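Local coordinates for protein MAU2 chromatid cohesion factor homolog (Saccharomyces cerevisiae, PDB 4XDN) that forms a complex with Scc2 that is required for cohesin to associate with chromosomes, and so acts in sister chromatid cohesion, at residues H34-Y39 with Q68-L73; D41-I46 with Y60-M65; L72-C77 with K86-M91. One frame throughout, in Å; residues are numbered along the deposited sequence.

Interaction 1: residues H34-Y39 with Q68-L73; sequences HLAQEY and QMFQLL
Leu35, Ala36 and Tyr39 pack on Met69 and Phe70 in a buried, apolar helix-helix contact near the N-terminus of the chain, where helices 29-45 and 53-76 run as an antiparallel pair in the all-helical TPR-type superhelix of the Scc4/Mau2 family. It illustrates how a small residue brings two helices close: the axes approach to 8.7 Å at 160°, and the two segments come nearest at Ala36 and Met69, whose CA atoms lie 5.3 Å apart. The methyl of Ala36 divides its contacts between two neighbours. Ala36 CB lies 3.7 Å from Met69 CB and also sits over the middle of the Phe70 ring, 3.6 Å from its centroid and only 12° off the normal, a CH-pi contact that covers one face. The chi1 of Phe70, -80°, sets its CG anti to the carbonyl carbon and carries the ring across to the facing helix. Met69, bent at both chi2 and chi3, folds its CE toward CB and CD1 of Leu35; the separations there are tighter than normal packing, so the exact methyl position is doubtful. The Tyr39 hydroxyl is hydrogen-bonded to the backbone of the chain of another protein, presumably Scc2, while the ring edge at Tyr39 CE2 meets Met69 CG at 4.2 Å, near the ring plane.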
ATOM      1  N   HIS A  34       9.820 -39.044  10.278  1.00 29.01           N
ATOM      2  CA  HIS A  34       8.671 -39.044   9.379  1.00 32.32           C
ATOM      3  C   HIS A  34       7.375 -38.709  10.112  1.00 31.90           C
ATOM      4  O   HIS A  34       6.461 -38.136   9.523  1.00 34.35           O
ATOM      5  CB  HIS A  34       8.540 -40.397   8.673  1.00 33.67           C
ATOM      6  CG  HIS A  34       9.654 -40.686   7.718  1.00 37.59           C
ATOM      7  ND1 HIS A  34      10.519 -39.705   7.262  1.00 38.27           N
ATOM      8  CD2 HIS A  34      10.065 -41.837   7.136  1.00 38.34           C
ATOM      9  CE1 HIS A  34      11.404 -40.239   6.447  1.00 40.03           C
ATOM     10  NE2 HIS A  34      11.142 -41.536   6.341  1.00 39.99           N
ATOM     11  N   LEU A  35       7.295 -39.065  11.391  1.00 29.52           N
ATOM     12  CA  LEU A  35       6.138 -38.708  12.201  1.00 29.33           C
ATOM     13  C   LEU A  35       6.070 -37.201  12.405  1.00 29.66           C
ATOM     14  O   LEU A  35       4.999 -36.600  12.307  1.00 30.34           O
ATOM     15  CB  LEU A  35       6.177 -39.419  13.555  1.00 28.82           C
ATOM     16  CG  LEU A  35       5.693 -40.869  13.575  1.00 29.48           C
ATOM     17  CD1 LEU A  35       6.039 -41.518  14.902  1.00 28.77           C
ATOM     18  CD2 LEU A  35       4.195 -40.945  13.318  1.00 31.23           C
ATOM     19  N   ALA A  36       7.220 -36.599  12.697  1.00 30.22           N
ATOM     20  CA  ALA A  36       7.315 -35.151  12.836  1.00 29.73           C
ATOM     21  C   ALA A  36       6.845 -34.473  11.556  1.00 28.36           C
ATOM     22  O   ALA A  36       6.178 -33.441  11.597  1.00 29.82           O
ATOM     23  CB  ALA A  36       8.742 -34.737  13.162  1.00 30.28           C
ATOM     24  N   GLN A  37       7.197 -35.065  10.419  1.00 27.13           N
ATOM     25  CA  GLN A  37       6.780 -34.544   9.125  1.00 29.50           C
ATOM     26  C   GLN A  37       5.292 -34.782   8.886  1.00 32.18           C
ATOM     27  O   GLN A  37       4.599 -33.908   8.360  1.00 34.62           O
ATOM     28  CB  GLN A  37       7.600 -35.181   8.001  1.00 28.61           C
ATOM     29  CG  GLN A  37       9.056 -34.735   7.967  1.00 30.57           C
ATOM     30  CD  GLN A  37       9.794 -35.236   6.740  1.00 34.06           C
ATOM     31  OE1 GLN A  37       9.583 -36.362   6.291  1.00 37.28           O
ATOM     32  NE2 GLN A  37      10.664 -34.397   6.188  1.00 36.44           N
ATOM     33  N   GLU A  38       4.799 -35.958   9.273  1.00 30.32           N
ATOM     34  CA  GLU A  38       3.396 -36.298   9.053  1.00 29.80           C
ATOM     35  C   GLU A  38       2.482 -35.374   9.850  1.00 29.57           C
ATOM     36  O   GLU A  38       1.497 -34.862   9.318  1.00 26.48           O
ATOM     37  CB  GLU A  38       3.114 -37.761   9.425  1.00 31.98           C
ATOM     38  CG  GLU A  38       1.634 -38.132   9.352  1.00 34.00           C
ATOM     39  CD  GLU A  38       1.373 -39.624   9.476  1.00 36.04           C
ATOM     40  OE1 GLU A  38       2.231 -40.347  10.026  1.00 33.94           O
ATOM     41  OE2 GLU A  38       0.300 -40.075   9.020  1.00 38.44           O
ATOM     42  N   TYR A  39       2.808 -35.166  11.123  1.00 30.01           N
ATOM     43  CA  TYR A  39       2.021 -34.283  11.979  1.00 30.84           C
ATOM     44  C   TYR A  39       1.962 -32.870  11.395  1.00 29.42           C
ATOM     45  O   TYR A  39       0.910 -32.230  11.394  1.00 24.95           O
ATOM     46  CB  TYR A  39       2.604 -34.240  13.394  1.00 30.47           C
ATOM     47  CG  TYR A  39       2.377 -35.497  14.207  1.00 31.25           C
ATOM     48  CD1 TYR A  39       1.119 -36.079  14.289  1.00 30.66           C
ATOM     49  CD2 TYR A  39       3.424 -36.101  14.894  1.00 31.46           C
ATOM     50  CE1 TYR A  39       0.908 -37.225  15.031  1.00 32.40           C
ATOM     51  CE2 TYR A  39       3.223 -37.249  15.640  1.00 30.66           C
ATOM     52  CZ  TYR A  39       1.965 -37.807  15.705  1.00 32.39           C
ATOM     53  OH  TYR A  39       1.761 -38.949  16.448  1.00 29.81           O
ATOM     54  N   GLN A  68       7.745 -31.369  19.039  1.00 34.75           N
ATOM     55  CA  GLN A  68       8.253 -32.200  20.123  1.00 37.29           C
ATOM     56  C   GLN A  68       8.993 -33.418  19.577  1.00 32.55           C
ATOM     57  O   GLN A  68       9.978 -33.866  20.164  1.00 33.41           O
ATOM     58  CB  GLN A  68       7.111 -32.642  21.040  1.00 43.67           C
ATOM     59  CG  GLN A  68       6.346 -31.477  21.678  1.00 50.95           C
ATOM     60  CD  GLN A  68       6.475 -31.394  23.192  1.00 58.46           C
ATOM     61  OE1 GLN A  68       7.098 -32.239  23.834  1.00 62.26           O
ATOM     62  NE2 GLN A  68       5.871 -30.363  23.771  1.00 60.16           N
ATOM     63  N   MET A  69       8.523 -33.944  18.451  1.00 30.17           N
ATOM     64  CA  MET A  69       9.180 -35.076  17.808  1.00 32.23           C
ATOM     65  C   MET A  69      10.530 -34.650  17.232  1.00 33.07           C
ATOM     66  O   MET A  69      11.510 -35.396  17.306  1.00 30.31           O
ATOM     67  CB  MET A  69       8.286 -35.665  16.715  1.00 32.87           C
ATOM     68  CG  MET A  69       7.000 -36.313  17.246  1.00 33.08           C
ATOM     69  SD  MET A  69       7.248 -37.893  18.068  1.00 41.31           S
ATOM     70  CE  MET A  69       7.043 -39.018  16.695  1.00 83.47           C
ATOM     71  N   PHE A  70      10.582 -33.445  16.666  1.00 31.67           N
ATOM     72  CA  PHE A  70      11.844 -32.882  16.196  1.00 32.49           C
ATOM     73  C   PHE A  70      12.818 -32.695  17.356  1.00 32.88           C
ATOM     74  O   PHE A  70      13.996 -33.042  17.253  1.00 32.65           O
ATOM     75  CB  PHE A  70      11.622 -31.536  15.497  1.00 30.21           C
ATOM     76  CG  PHE A  70      11.143 -31.649  14.073  1.00 28.68           C
ATOM     77  CD1 PHE A  70      11.757 -32.513  13.179  1.00 27.78           C
ATOM     78  CD2 PHE A  70      10.081 -30.875  13.628  1.00 28.00           C
ATOM     79  CE1 PHE A  70      11.317 -32.607  11.870  1.00 25.15           C
ATOM     80  CE2 PHE A  70       9.634 -30.967  12.321  1.00 26.87           C
ATOM     81  CZ  PHE A  70      10.252 -31.834  11.441  1.00 26.59           C
ATOM     82  N   GLN A  71      12.321 -32.130  18.452  1.00 31.78           N
ATOM     83  CA  GLN A  71      13.139 -31.905  19.639  1.00 33.71           C
ATOM     84  C   GLN A  71      13.658 -33.229  20.178  1.00 37.08           C
ATOM     85  O   GLN A  71      14.768 -33.313  20.706  1.00 35.01           O
ATOM     86  CB  GLN A  71      12.338 -31.168  20.712  1.00 33.05           C
ATOM     87  CG  GLN A  71      12.086 -29.713  20.374  1.00 35.32           C
ATOM     88  CD  GLN A  71      11.233 -28.995  21.403  1.00 36.28           C
ATOM     89  OE1 GLN A  71      10.326 -29.577  21.997  1.00 38.38           O
ATOM     90  NE2 GLN A  71      11.522 -27.717  21.617  1.00 36.01           N
ATOM     91  N   LEU A  72      12.839 -34.262  20.027  1.00 37.95           N
ATOM     92  CA  LEU A  72      13.198 -35.605  20.449  1.00 39.74           C
ATOM     93  C   LEU A  72      14.465 -36.066  19.736  1.00 36.76           C
ATOM     94  O   LEU A  72      15.356 -36.648  20.351  1.00 36.26           O
ATOM     95  CB  LEU A  72      12.041 -36.564  20.162  1.00 43.58           C
ATOM     96  CG  LEU A  72      11.745 -37.708  21.131  1.00 51.25           C
ATOM     97  CD1 LEU A  72      11.621 -37.237  22.575  1.00 54.37           C
ATOM     98  CD2 LEU A  72      10.459 -38.381  20.686  1.00 51.80           C
ATOM     99  N   LEU A  73      14.544 -35.787  18.438  1.00 34.15           N
ATOM    100  CA  LEU A  73      15.702 -36.163  17.640  1.00 36.02           C
ATOM    101  C   LEU A  73      16.958 -35.437  18.107  1.00 38.99           C
ATOM    102  O   LEU A  73      18.019 -36.044  18.235  1.00 40.13           O
ATOM    103  CB  LEU A  73      15.453 -35.866  16.158  1.00 34.65           C
ATOM    104  CG  LEU A  73      14.419 -36.748  15.454  1.00 33.50           C
ATOM    105  CD1 LEU A  73      14.126 -36.225  14.055  1.00 30.60           C
ATOM    106  CD2 LEU A  73      14.896 -38.193  15.392  1.00 33.85           C
TER

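Interaction 2: residues D41-I46 with Y60-M65; sequences DHAYSI and YGLMNM
The imidazole of His42 is met at its edge, in its own plane, by a methyl of Leu62, with His42 CD2 and Leu62 CD1 4.0 Å apart, while one of its faces carries Ser45 OG, 3.7 Å above the plane and displaced toward the rim. The phenol of Tyr44 is approached obliquely by the end of Met63, whose CE lies 3.5 Å from Tyr44 CE1; the two side chains cross at about a right angle. These rings belong to an antiparallel helix pair of the TPR-type superhelix: helix 29-45, close to its C-terminal end, packs on helix 53-76 at 8.8 Å between axes and 162°. As a worked case of a small residue at the point of nearest approach, Ala43 stands between the rings. Ala43 CB meets Leu62 CB at 3.9 Å and Met63 CE at 3.6 Å, so the methionine methyl touches the alanine and the tyrosine at once. A bend at chi2 (-57°) turns the otherwise extended Met63 chain so that its tip comes closer to helix 29-45 than the start of the side chain would suggest.

The polar end of the histidine is used elsewhere: His42 NE2 hydrogen-bonds to the backbone of the chain of another protein, probably Scc2. Behind the apolar layer, Leu94 of helix 81-98 touches Tyr44 and Glu98 touches Met63, tying this pair to the next helix. On the histidine side the contact is carried by Leu62, whose CD1 touches both the histidine edge and the alanine backbone, 3.9 Å from Ala43 CA.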
ATOM      1  N   ASP A  41       2.643 -31.917   8.100  1.00 28.46           N
ATOM      2  CA  ASP A  41       2.027 -31.884   6.779  1.00 30.44           C
ATOM      3  C   ASP A  41       0.520 -32.110   6.852  1.00 31.25           C
ATOM      4  O   ASP A  41      -0.221 -31.676   5.969  1.00 31.54           O
ATOM      5  CB  ASP A  41       2.671 -32.928   5.864  1.00 31.47           C
ATOM      6  CG  ASP A  41       4.140 -32.651   5.604  1.00 33.08           C
ATOM      7  OD1 ASP A  41       4.577 -31.498   5.808  1.00 29.06           O
ATOM      8  OD2 ASP A  41       4.859 -33.586   5.193  1.00 38.25           O
ATOM      9  N   HIS A  42       0.069 -32.784   7.905  1.00 30.65           N
ATOM     10  CA  HIS A  42      -1.355 -33.013   8.098  1.00 31.42           C
ATOM     11  C   HIS A  42      -2.028 -31.759   8.644  1.00 30.44           C
ATOM     12  O   HIS A  42      -3.193 -31.489   8.348  1.00 30.46           O
ATOM     13  CB  HIS A  42      -1.597 -34.190   9.041  1.00 31.51           C
ATOM     14  CG  HIS A  42      -3.011 -34.672   9.035  1.00 33.20           C
ATOM     15  ND1 HIS A  42      -3.540 -35.407   7.997  1.00 36.09           N
ATOM     16  CD2 HIS A  42      -4.013 -34.508   9.930  1.00 35.37           C
ATOM     17  CE1 HIS A  42      -4.804 -35.686   8.258  1.00 38.28           C
ATOM     18  NE2 HIS A  42      -5.117 -35.151   9.423  1.00 37.64           N
ATOM     19  N   ALA A  43      -1.293 -30.997   9.449  1.00 30.24           N
ATOM     20  CA  ALA A  43      -1.788 -29.716   9.933  1.00 30.20           C
ATOM     21  C   ALA A  43      -1.965 -28.748   8.764  1.00 29.87           C
ATOM     22  O   ALA A  43      -2.941 -28.000   8.711  1.00 29.55           O
ATOM     23  CB  ALA A  43      -0.846 -29.137  10.971  1.00 29.95           C
ATOM     24  N   TYR A  44      -1.024 -28.775   7.823  1.00 30.83           N
ATOM     25  CA  TYR A  44      -1.123 -27.953   6.619  1.00 31.67           C
ATOM     26  C   TYR A  44      -2.336 -28.354   5.790  1.00 32.37           C
ATOM     27  O   TYR A  44      -2.976 -27.509   5.161  1.00 32.82           O
ATOM     28  CB  TYR A  44       0.137 -28.082   5.754  1.00 29.65           C
ATOM     29  CG  TYR A  44       1.397 -27.465   6.328  1.00 27.33           C
ATOM     30  CD1 TYR A  44       1.341 -26.383   7.198  1.00 24.67           C
ATOM     31  CD2 TYR A  44       2.647 -27.966   5.988  1.00 26.72           C
ATOM     32  CE1 TYR A  44       2.494 -25.823   7.714  1.00 24.50           C
ATOM     33  CE2 TYR A  44       3.804 -27.414   6.498  1.00 26.30           C
ATOM     34  CZ  TYR A  44       3.724 -26.345   7.360  1.00 26.15           C
ATOM     35  OH  TYR A  44       4.881 -25.801   7.869  1.00 27.21           O
ATOM     36  N   SER A  45      -2.639 -29.650   5.791  1.00 32.05           N
ATOM     37  CA  SER A  45      -3.696 -30.190   4.944  1.00 31.88           C
ATOM     38  C   SER A  45      -5.079 -29.729   5.398  1.00 32.15           C
ATOM     39  O   SER A  45      -6.013 -29.705   4.603  1.00 37.33           O
ATOM     40  CB  SER A  45      -3.636 -31.721   4.921  1.00 32.30           C
ATOM     41  OG  SER A  45      -4.146 -32.280   6.120  1.00 32.67           O
ATOM     42  N   ILE A  46      -5.200 -29.364   6.674  1.00 30.66           N
ATOM     43  CA  ILE A  46      -6.474 -28.909   7.238  1.00 34.48           C
ATOM     44  C   ILE A  46      -6.408 -27.444   7.677  1.00 32.89           C
ATOM     45  O   ILE A  46      -7.298 -26.954   8.373  1.00 29.23           O
ATOM     46  CB  ILE A  46      -6.899 -29.779   8.447  1.00 36.49           C
ATOM     47  CG1 ILE A  46      -5.824 -29.771   9.540  1.00 39.35           C
ATOM     48  CG2 ILE A  46      -7.179 -31.206   7.999  1.00 36.66           C
ATOM     49  CD1 ILE A  46      -6.159 -28.910  10.729  1.00 40.93           C
ATOM     50  N   TYR A  60      -2.976 -26.883  16.241  1.00 23.35           N
ATOM     51  CA  TYR A  60      -1.773 -26.611  17.010  1.00 24.18           C
ATOM     52  C   TYR A  60      -1.364 -27.829  17.835  1.00 26.95           C
ATOM     53  O   TYR A  60      -0.208 -27.954  18.235  1.00 29.85           O
ATOM     54  CB  TYR A  60      -1.984 -25.389  17.909  1.00 24.38           C
ATOM     55  CG  TYR A  60      -1.795 -24.067  17.194  1.00 26.46           C
ATOM     56  CD1 TYR A  60      -0.739 -23.876  16.314  1.00 28.72           C
ATOM     57  CD2 TYR A  60      -2.672 -23.010  17.398  1.00 28.85           C
ATOM     58  CE1 TYR A  60      -0.558 -22.680  15.657  1.00 27.93           C
ATOM     59  CE2 TYR A  60      -2.500 -21.804  16.744  1.00 27.81           C
ATOM     60  CZ  TYR A  60      -1.437 -21.647  15.874  1.00 26.43           C
ATOM     61  OH  TYR A  60      -1.246 -20.455  15.215  1.00 27.33           O
ATOM     62  N   GLY A  61      -2.311 -28.729  18.079  1.00 28.22           N
ATOM     63  CA  GLY A  61      -2.000 -29.997  18.706  1.00 27.74           C
ATOM     64  C   GLY A  61      -1.053 -30.784  17.821  1.00 29.10           C
ATOM     65  O   GLY A  61      -0.096 -31.398  18.298  1.00 30.06           O
ATOM     66  N   LEU A  62      -1.316 -30.751  16.518  1.00 27.45           N
ATOM     67  CA  LEU A  62      -0.467 -31.424  15.545  1.00 25.60           C
ATOM     68  C   LEU A  62       0.906 -30.765  15.463  1.00 26.98           C
ATOM     69  O   LEU A  62       1.928 -31.451  15.442  1.00 25.70           O
ATOM     70  CB  LEU A  62      -1.133 -31.425  14.168  1.00 25.55           C
ATOM     71  CG  LEU A  62      -2.403 -32.272  14.050  1.00 29.24           C
ATOM     72  CD1 LEU A  62      -3.171 -31.904  12.795  1.00 28.88           C
ATOM     73  CD2 LEU A  62      -2.059 -33.756  14.053  1.00 31.39           C
ATOM     74  N   MET A  63       0.926 -29.435  15.415  1.00 27.22           N
ATOM     75  CA  MET A  63       2.183 -28.698  15.331  1.00 26.26           C
ATOM     76  C   MET A  63       3.025 -28.916  16.579  1.00 26.40           C
ATOM     77  O   MET A  63       4.249 -29.021  16.505  1.00 27.32           O
ATOM     78  CB  MET A  63       1.922 -27.204  15.136  1.00 23.80           C
ATOM     79  CG  MET A  63       1.378 -26.839  13.766  1.00 23.68           C
ATOM     80  SD  MET A  63       2.451 -27.383  12.422  1.00 29.56           S
ATOM     81  CE  MET A  63       1.648 -26.601  11.022  1.00 29.38           C
ATOM     82  N   ASN A  64       2.361 -28.980  17.728  1.00 26.49           N
ATOM     83  CA  ASN A  64       3.034 -29.247  18.988  1.00 26.98           C
ATOM     84  C   ASN A  64       3.752 -30.590  18.931  1.00 29.78           C
ATOM     85  O   ASN A  64       4.941 -30.685  19.234  1.00 28.25           O
ATOM     86  CB  ASN A  64       2.031 -29.226  20.141  1.00 30.38           C
ATOM     87  CG  ASN A  64       2.700 -29.183  21.498  1.00 31.75           C
ATOM     88  OD1 ASN A  64       3.718 -28.519  21.677  1.00 31.73           O
ATOM     89  ND2 ASN A  64       2.127 -29.890  22.463  1.00 34.13           N
ATOM     90  N   MET A  65       3.024 -31.625  18.521  1.00 30.48           N
ATOM     91  CA  MET A  65       3.601 -32.954  18.379  1.00 32.89           C
ATOM     92  C   MET A  65       4.765 -32.954  17.396  1.00 32.08           C
ATOM     93  O   MET A  65       5.805 -33.547  17.670  1.00 33.06           O
ATOM     94  CB  MET A  65       2.537 -33.954  17.925  1.00 32.60           C
ATOM     95  CG  MET A  65       1.685 -34.493  19.057  1.00 37.01           C
ATOM     96  SD  MET A  65       2.620 -35.459  20.261  1.00 42.83           S
ATOM     97  CE  MET A  65       3.154 -36.835  19.248  1.00 53.66           C
TER

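Interaction 3: residues L72-C77 with K86-M91; sequences LLKTKC and KVTFEM
Lys74 lays its aliphatic chain alongside Val87, the two side chains running past each other in opposite directions with Lys74 CG 4.1 Å from Val87 CG1. The lysine then bends at chi3 (67°) and chi4 (58°), and this curl brings its amine to Thr88 on helix 81-98, where Lys74 NZ donates a hydrogen bond to Thr88 OG1 at 3.1 Å. Both groups have a further partner in Asp84, one turn earlier on that helix: its carboxylate forms a salt bridge with Lys74, and its backbone carbonyl is hydrogen-bonded to the Thr88 hydroxyl. Away from this polar end, Leu73 CD1 touches Val87 CG2 at 4.0 Å. Met91 SD comes 4.4 Å from Lys74 CD. The consecutive helices 53-76 and 81-98 of the superhelix splay at 138° with axes 10.4 Å apart, a gap spanned mainly by the long lysine. The chemistry implies a two-part contact: methyls and methylenes close the interior side, while the lysine charge, held by a carboxylate and a hydroxyl at once, probably remains protonated and ties the end of one helix to the first turns of the next.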
ATOM      1  N   LEU A  72      12.839 -34.262  20.027  1.00 37.95           N
ATOM      2  CA  LEU A  72      13.198 -35.605  20.449  1.00 39.74           C
ATOM      3  C   LEU A  72      14.465 -36.066  19.736  1.00 36.76           C
ATOM      4  O   LEU A  72      15.356 -36.648  20.351  1.00 36.26           O
ATOM      5  CB  LEU A  72      12.041 -36.564  20.162  1.00 43.58           C
ATOM      6  CG  LEU A  72      11.745 -37.708  21.131  1.00 51.25           C
ATOM      7  CD1 LEU A  72      11.621 -37.237  22.575  1.00 54.37           C
ATOM      8  CD2 LEU A  72      10.459 -38.381  20.686  1.00 51.80           C
ATOM      9  N   LEU A  73      14.544 -35.787  18.438  1.00 34.15           N
ATOM     10  CA  LEU A  73      15.702 -36.163  17.640  1.00 36.02           C
ATOM     11  C   LEU A  73      16.958 -35.437  18.107  1.00 38.99           C
ATOM     12  O   LEU A  73      18.019 -36.044  18.235  1.00 40.13           O
ATOM     13  CB  LEU A  73      15.453 -35.866  16.158  1.00 34.65           C
ATOM     14  CG  LEU A  73      14.419 -36.748  15.454  1.00 33.50           C
ATOM     15  CD1 LEU A  73      14.126 -36.225  14.055  1.00 30.60           C
ATOM     16  CD2 LEU A  73      14.896 -38.193  15.392  1.00 33.85           C
ATOM     17  N   LYS A  74      16.833 -34.141  18.365  1.00 39.06           N
ATOM     18  CA  LYS A  74      17.983 -33.322  18.729  1.00 43.30           C
ATOM     19  C   LYS A  74      18.539 -33.640  20.116  1.00 45.73           C
ATOM     20  O   LYS A  74      19.726 -33.434  20.371  1.00 45.79           O
ATOM     21  CB  LYS A  74      17.615 -31.840  18.659  1.00 43.92           C
ATOM     22  CG  LYS A  74      17.583 -31.281  17.244  1.00 44.61           C
ATOM     23  CD  LYS A  74      17.372 -29.775  17.226  1.00 44.65           C
ATOM     24  CE  LYS A  74      18.557 -29.010  17.810  1.00 44.97           C
ATOM     25  NZ  LYS A  74      19.836 -29.294  17.103  1.00 46.00           N
ATOM     26  N   THR A  75      17.688 -34.148  21.004  1.00 46.56           N
ATOM     27  CA  THR A  75      18.063 -34.338  22.404  1.00 48.58           C
ATOM     28  C   THR A  75      18.398 -35.787  22.762  1.00 45.72           C
ATOM     29  O   THR A  75      19.164 -36.033  23.693  1.00 46.65           O
ATOM     30  CB  THR A  75      16.938 -33.866  23.341  1.00 51.92           C
ATOM     31  OG1 THR A  75      15.723 -34.555  23.020  1.00 53.16           O
ATOM     32  CG2 THR A  75      16.724 -32.370  23.201  1.00 52.82           C
ATOM     33  N   LYS A  76      17.827 -36.736  22.026  1.00 43.93           N
ATOM     34  CA  LYS A  76      17.950 -38.153  22.367  1.00 46.13           C
ATOM     35  C   LYS A  76      18.764 -38.943  21.346  1.00 44.86           C
ATOM     36  O   LYS A  76      18.990 -40.139  21.529  1.00 47.56           O
ATOM     37  CB  LYS A  76      16.560 -38.783  22.503  1.00 50.57           C
ATOM     38  CG  LYS A  76      15.726 -38.216  23.647  1.00 56.24           C
ATOM     39  CD  LYS A  76      16.276 -38.634  25.004  1.00 64.27           C
ATOM     40  CE  LYS A  76      15.384 -38.159  26.141  1.00 69.37           C
ATOM     41  NZ  LYS A  76      15.296 -36.673  26.206  1.00 71.44           N
ATOM     42  N   CYS A  77      19.201 -38.281  20.278  1.00 41.52           N
ATOM     43  CA  CYS A  77      19.971 -38.949  19.231  1.00 40.87           C
ATOM     44  C   CYS A  77      21.270 -38.219  18.925  1.00 40.96           C
ATOM     45  O   CYS A  77      21.415 -37.030  19.206  1.00 39.68           O
ATOM     46  CB  CYS A  77      19.147 -39.069  17.946  1.00 39.56           C
ATOM     47  SG  CYS A  77      17.541 -39.843  18.161  1.00 44.50           S
ATOM     48  N   LYS A  86      19.137 -30.248   8.865  1.00 32.60           N
ATOM     49  CA  LYS A  86      17.816 -30.448   8.281  1.00 33.14           C
ATOM     50  C   LYS A  86      16.732 -30.439   9.352  1.00 32.73           C
ATOM     51  O   LYS A  86      15.731 -29.731   9.224  1.00 33.95           O
ATOM     52  CB  LYS A  86      17.778 -31.765   7.502  1.00 37.26           C
ATOM     53  CG  LYS A  86      16.524 -31.973   6.662  1.00 41.80           C
ATOM     54  CD  LYS A  86      16.374 -30.893   5.594  1.00 45.84           C
ATOM     55  CE  LYS A  86      15.327 -31.259   4.553  1.00 48.96           C
ATOM     56  NZ  LYS A  86      13.941 -31.169   5.079  1.00 52.43           N
ATOM     57  N   VAL A  87      16.940 -31.222  10.408  1.00 32.23           N
ATOM     58  CA  VAL A  87      15.979 -31.313  11.503  1.00 31.80           C
ATOM     59  C   VAL A  87      15.756 -29.955  12.163  1.00 29.71           C
ATOM     60  O   VAL A  87      14.617 -29.558  12.415  1.00 26.46           O
ATOM     61  CB  VAL A  87      16.441 -32.328  12.575  1.00 33.42           C
ATOM     62  CG1 VAL A  87      15.537 -32.274  13.810  1.00 34.37           C
ATOM     63  CG2 VAL A  87      16.461 -33.740  11.999  1.00 33.19           C
ATOM     64  N   THR A  88      16.846 -29.250  12.445  1.00 28.81           N
ATOM     65  CA  THR A  88      16.763 -27.961  13.120  1.00 28.35           C
ATOM     66  C   THR A  88      16.006 -26.948  12.270  1.00 26.15           C
ATOM     67  O   THR A  88      15.168 -26.210  12.783  1.00 27.79           O
ATOM     68  CB  THR A  88      18.164 -27.413  13.445  1.00 27.98           C
ATOM     69  OG1 THR A  88      18.840 -28.330  14.312  1.00 28.89           O
ATOM     70  CG2 THR A  88      18.076 -26.051  14.131  1.00 28.58           C
ATOM     71  N   PHE A  89      16.299 -26.923  10.973  1.00 26.98           N
ATOM     72  CA  PHE A  89      15.645 -25.993  10.057  1.00 26.59           C
ATOM     73  C   PHE A  89      14.139 -26.246   9.973  1.00 27.21           C
ATOM     74  O   PHE A  89      13.347 -25.306  10.056  1.00 25.30           O
ATOM     75  CB  PHE A  89      16.268 -26.088   8.659  1.00 26.87           C
ATOM     76  CG  PHE A  89      17.674 -25.536   8.567  1.00 31.46           C
ATOM     77  CD1 PHE A  89      18.128 -24.569   9.454  1.00 32.48           C
ATOM     78  CD2 PHE A  89      18.536 -25.981   7.578  1.00 32.33           C
ATOM     79  CE1 PHE A  89      19.416 -24.067   9.358  1.00 31.24           C
ATOM     80  CE2 PHE A  89      19.823 -25.482   7.480  1.00 33.09           C
ATOM     81  CZ  PHE A  89      20.261 -24.524   8.370  1.00 33.08           C
ATOM     82  N   GLU A  90      13.743 -27.507   9.815  1.00 27.93           N
ATOM     83  CA  GLU A  90      12.325 -27.851   9.741  1.00 27.26           C
ATOM     84  C   GLU A  90      11.619 -27.498  11.042  1.00 27.72           C
ATOM     85  O   GLU A  90      10.521 -26.937  11.033  1.00 27.85           O
ATOM     86  CB  GLU A  90      12.140 -29.335   9.437  1.00 26.98           C
ATOM     87  CG  GLU A  90      12.494 -29.728   8.018  1.00 30.07           C
ATOM     88  CD  GLU A  90      12.286 -31.205   7.763  1.00 31.57           C
ATOM     89  OE1 GLU A  90      11.134 -31.673   7.868  1.00 33.07           O
ATOM     90  OE2 GLU A  90      13.277 -31.902   7.465  1.00 33.28           O
ATOM     91  N   MET A  91      12.255 -27.828  12.161  1.00 25.03           N
ATOM     92  CA  MET A  91      11.703 -27.517  13.472  1.00 25.80           C
ATOM     93  C   MET A  91      11.558 -26.015  13.683  1.00 27.42           C
ATOM     94  O   MET A  91      10.491 -25.534  14.060  1.00 27.71           O
ATOM     95  CB  MET A  91      12.585 -28.103  14.572  1.00 27.80           C
ATOM     96  CG  MET A  91      12.228 -27.613  15.965  1.00 29.09           C
ATOM     97  SD  MET A  91      13.269 -28.295  17.257  1.00 45.64           S
ATOM     98  CE  MET A  91      12.820 -27.187  18.585  1.00 92.01           C
TER

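In the fold
Helix 53-76 is common to all three contacts: interactions 1 and 2 lie successively along its pairing with helix 29-45, their centres 11 Å apart, and interaction 3 joins its C-terminal end to helix 81-98. Along the chain, interaction 2 is nested within the loop closed by interaction 1. The two touch through Tyr39 CE2 and Met65 CE, 3.6 Å apart. Interactions 1 and 3, with centres 8 Å apart, share Leu72 and Leu73 and meet where Phe70 CB lies 3.7 Å from Met91 CB; Gln37 NE2 probably also hydrogen-bonds Glu90 OE1. Interactions 2 and 3 are about 17 Å apart between centres and do not touch. All three lie near the chain of another protein.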